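PDB 6Q2V: PHD finger protein 3 from Homo sapiens, which probably binds zinc as a whole protein through its PHD finger, and is represented here by its SPOC domain. Local coordinates for residues G71-C76 / I153-K158. Numbering follows the deposited sequence.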
ATOM      1  N   GLY A  71      -9.871 -17.641  -6.300  1.00 68.77           N
ATOM      2  CA  GLY A  71     -10.782 -16.821  -5.523  1.00 61.89           C
ATOM      3  C   GLY A  71     -10.573 -16.964  -4.030  1.00 60.51           C
ATOM      4  O   GLY A  71     -11.531 -16.957  -3.252  1.00 57.04           O
ATOM      5  N   THR A  72      -9.312 -17.076  -3.619  1.00 67.37           N
ATOM      6  CA  THR A  72      -8.946 -17.388  -2.245  1.00 67.60           C
ATOM      7  C   THR A  72      -8.562 -16.157  -1.433  1.00 69.50           C
ATOM      8  O   THR A  72      -8.771 -16.141  -0.215  1.00 65.13           O
ATOM      9  CB  THR A  72      -7.794 -18.406  -2.248  1.00 65.12           C
ATOM     10  OG1 THR A  72      -8.314 -19.710  -2.533  1.00 79.05           O
ATOM     11  CG2 THR A  72      -7.084 -18.449  -0.918  1.00 69.25           C
ATOM     12  N   LYS A  73      -8.030 -15.117  -2.071  1.00 64.16           N
ATOM     13  CA  LYS A  73      -7.662 -13.893  -1.377  1.00 69.86           C
ATOM     14  C   LYS A  73      -8.159 -12.683  -2.157  1.00 63.97           C
ATOM     15  O   LYS A  73      -8.286 -12.723  -3.384  1.00 59.33           O
ATOM     16  CB  LYS A  73      -6.143 -13.790  -1.176  1.00 67.08           C
ATOM     17  CG  LYS A  73      -5.517 -14.971  -0.449  1.00 65.78           C
ATOM     18  CD  LYS A  73      -4.617 -15.766  -1.380  1.00 70.78           C
ATOM     19  CE  LYS A  73      -3.892 -16.882  -0.649  1.00 77.14           C
ATOM     20  NZ  LYS A  73      -3.649 -18.047  -1.545  1.00 73.73           N
ATOM     21  N   GLU A  74      -8.434 -11.602  -1.431  1.00 65.99           N
ATOM     22  CA  GLU A  74      -8.908 -10.358  -2.019  1.00 64.66           C
ATOM     23  C   GLU A  74      -7.806  -9.309  -1.996  1.00 65.29           C
ATOM     24  O   GLU A  74      -7.076  -9.181  -1.007  1.00 62.44           O
ATOM     25  CB  GLU A  74     -10.137  -9.818  -1.282  1.00 54.71           C
ATOM     26  CG  GLU A  74     -11.123 -10.874  -0.825  1.00 70.43           C
ATOM     27  CD  GLU A  74     -11.904 -10.440   0.399  1.00 88.49           C
ATOM     28  OE1 GLU A  74     -12.973 -11.027   0.666  1.00 82.55           O
ATOM     29  OE2 GLU A  74     -11.447  -9.507   1.094  1.00 87.89           O
ATOM     30  N   ILE A  75      -7.699  -8.559  -3.085  1.00 69.56           N
ATOM     31  CA  ILE A  75      -6.775  -7.437  -3.182  1.00 55.18           C
ATOM     32  C   ILE A  75      -7.463  -6.195  -2.634  1.00 53.21           C
ATOM     33  O   ILE A  75      -8.657  -5.974  -2.870  1.00 60.45           O
ATOM     34  CB  ILE A  75      -6.325  -7.226  -4.642  1.00 56.75           C
ATOM     35  CG1 ILE A  75      -5.582  -8.462  -5.166  1.00 55.64           C
ATOM     36  CG2 ILE A  75      -5.486  -5.958  -4.766  1.00 64.05           C
ATOM     37  CD1 ILE A  75      -4.094  -8.459  -4.884  1.00 59.85           C
ATOM     38  N   CYS A  76      -6.715  -5.381  -1.890  1.00 49.45           N
ATOM     39  CA  CYS A  76      -7.214  -4.102  -1.400  1.00 53.69           C
ATOM     40  C   CYS A  76      -6.114  -3.062  -1.535  1.00 53.47           C
ATOM     41  O   CYS A  76      -5.068  -3.179  -0.891  1.00 51.44           O
ATOM     42  CB  CYS A  76      -7.680  -4.202   0.054  1.00 59.43           C
ATOM     43  SG  CYS A  76      -8.188  -2.620   0.754  1.00 69.14           S
ATOM     44  N   ILE A 153      -3.075  -7.682   0.810  1.00 56.97           N
ATOM     45  CA  ILE A 153      -3.525  -9.002   0.382  1.00 60.34           C
ATOM     46  C   ILE A 153      -4.079  -9.722   1.605  1.00 56.26           C
ATOM     47  O   ILE A 153      -3.354  -9.941   2.583  1.00 54.09           O
ATOM     48  CB  ILE A 153      -2.385  -9.803  -0.267  1.00 58.88           C
ATOM     49  CG1 ILE A 153      -2.182  -9.355  -1.717  1.00 50.15           C
ATOM     50  CG2 ILE A 153      -2.658 -11.295  -0.183  1.00 55.76           C
ATOM     51  CD1 ILE A 153      -0.737  -9.359  -2.161  1.00 44.31           C
ATOM     52  N   ARG A 154      -5.362 -10.080   1.554  1.00 57.27           N
ATOM     53  CA  ARG A 154      -6.062 -10.639   2.702  1.00 65.76           C
ATOM     54  C   ARG A 154      -6.813 -11.902   2.305  1.00 62.87           C
ATOM     55  O   ARG A 154      -7.313 -12.019   1.183  1.00 65.55           O
ATOM     56  CB  ARG A 154      -7.049  -9.631   3.305  1.00 65.06           C
ATOM     57  CG  ARG A 154      -6.690  -8.176   3.056  1.00 67.40           C
ATOM     58  CD  ARG A 154      -7.819  -7.253   3.477  1.00 62.78           C
ATOM     59  NE  ARG A 154      -8.030  -7.279   4.921  1.00 61.40           N
ATOM     60  CZ  ARG A 154      -8.992  -6.609   5.546  1.00 66.88           C
ATOM     61  NH1 ARG A 154      -9.836  -5.856   4.853  1.00 50.58           N
ATOM     62  NH2 ARG A 154      -9.110  -6.691   6.863  1.00 72.47           N
ATOM     63  N   GLN A 155      -6.903 -12.836   3.249  1.00 66.31           N
ATOM     64  CA  GLN A 155      -7.609 -14.089   3.015  1.00 56.73           C
ATOM     65  C   GLN A 155      -9.111 -13.847   2.899  1.00 62.44           C
ATOM     66  O   GLN A 155      -9.684 -13.040   3.637  1.00 71.02           O
ATOM     67  CB  GLN A 155      -7.313 -15.072   4.148  1.00 55.31           C
ATOM     68  CG  GLN A 155      -7.871 -16.466   3.935  1.00 62.86           C
ATOM     69  CD  GLN A 155      -6.977 -17.338   3.073  1.00 70.78           C
ATOM     70  OE1 GLN A 155      -5.756 -17.181   3.063  1.00 71.14           O
ATOM     71  NE2 GLN A 155      -7.584 -18.271   2.350  1.00 58.48           N
ATOM     72  N   LYS A 156      -9.748 -14.558   1.971  1.00 62.26           N
ATOM     73  CA  LYS A 156     -11.154 -14.337   1.637  1.00 65.42           C
ATOM     74  C   LYS A 156     -12.053 -15.050   2.646  1.00 68.48           C
ATOM     75  O   LYS A 156     -11.994 -16.278   2.768  1.00 64.75           O
ATOM     76  CB  LYS A 156     -11.427 -14.842   0.221  1.00 62.29           C
ATOM     77  CG  LYS A 156     -12.868 -14.795  -0.239  1.00 58.69           C
ATOM     78  CD  LYS A 156     -12.946 -14.226  -1.648  1.00 68.44           C
ATOM     79  CE  LYS A 156     -13.950 -14.978  -2.510  1.00 69.28           C
ATOM     80  NZ  LYS A 156     -13.531 -15.003  -3.943  1.00 71.16           N
ATOM     81  N   LEU A 157     -12.880 -14.290   3.368  1.00 63.41           N
ATOM     82  CA  LEU A 157     -13.828 -14.876   4.314  1.00 65.20           C
ATOM     83  C   LEU A 157     -14.824 -13.812   4.768  1.00 69.55           C
ATOM     84  O   LEU A 157     -14.708 -12.632   4.425  1.00 75.23           O
ATOM     85  CB  LEU A 157     -13.114 -15.498   5.521  1.00 60.95           C
ATOM     86  CG  LEU A 157     -12.054 -14.667   6.249  1.00 66.19           C
ATOM     87  CD1 LEU A 157     -12.676 -13.907   7.400  1.00 74.12           C
ATOM     88  CD2 LEU A 157     -10.927 -15.555   6.750  1.00 56.15           C
ATOM     89  N   LYS A 158     -15.813 -14.261   5.547  1.00 67.54           N
ATOM     90  CA  LYS A 158     -16.827 -13.416   6.172  1.00 68.72           C
ATOM     91  C   LYS A 158     -16.830 -13.704   7.667  1.00 70.46           C
ATOM     92  O   LYS A 158     -16.885 -14.869   8.068  1.00 71.54           O
ATOM     93  CB  LYS A 158     -18.213 -13.684   5.572  1.00 69.73           C
ATOM     94  CG  LYS A 158     -18.625 -12.718   4.473  1.00 81.88           C
ATOM     95  CD  LYS A 158     -19.887 -13.191   3.759  1.00 84.14           C
ATOM     96  CE  LYS A 158     -21.072 -13.338   4.702  1.00 82.34           C
ATOM     97  NZ  LYS A 158     -21.362 -12.080   5.442  1.00 75.50           N
TER
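E74 and R154 form an antiparallel hydrogen-bonded pair: E74 N reaches R154 O at 2.9 Å, and R154 N returns to E74 O at 3.2 Å. One step along, the non-hydrogen-bonded pair I75 and I153 lays its side chains alongside each other, I75 CD1 meeting I153 CG1 at 3.8 Å, and both rest on I67 of helix 57-69. This is the packed end. The two segments belong to neighbouring strands, 73-82 and 147-155, of the mixed beta-sheet in the SPOC domain, and their local directions are 149° apart. R154 NH1 hydrogen-bonds E39 O, and NH2 makes a salt bridge with D44. Past Q155 the pairing gives way to loop, although K156 N still bonds T72 O at 2.9 Å. On this exposed side K156 has CG anti to its backbone nitrogen (chi1 175°), which, with the bends further along, carries its aliphatic part across E74 at roughly a right angle, K156 CD lying 3.9 Å from E74 CG, before NZ grips G71 O at 2.9 Å from above the carbonyl plane. Q155 runs beside T72, its NE2 3.3 Å from T72 CG2, while Q155 OE1 lies 4.2 Å from K73 CG; an alanine here would probably leave that methyl without its amide neighbour and bare the flank of K73.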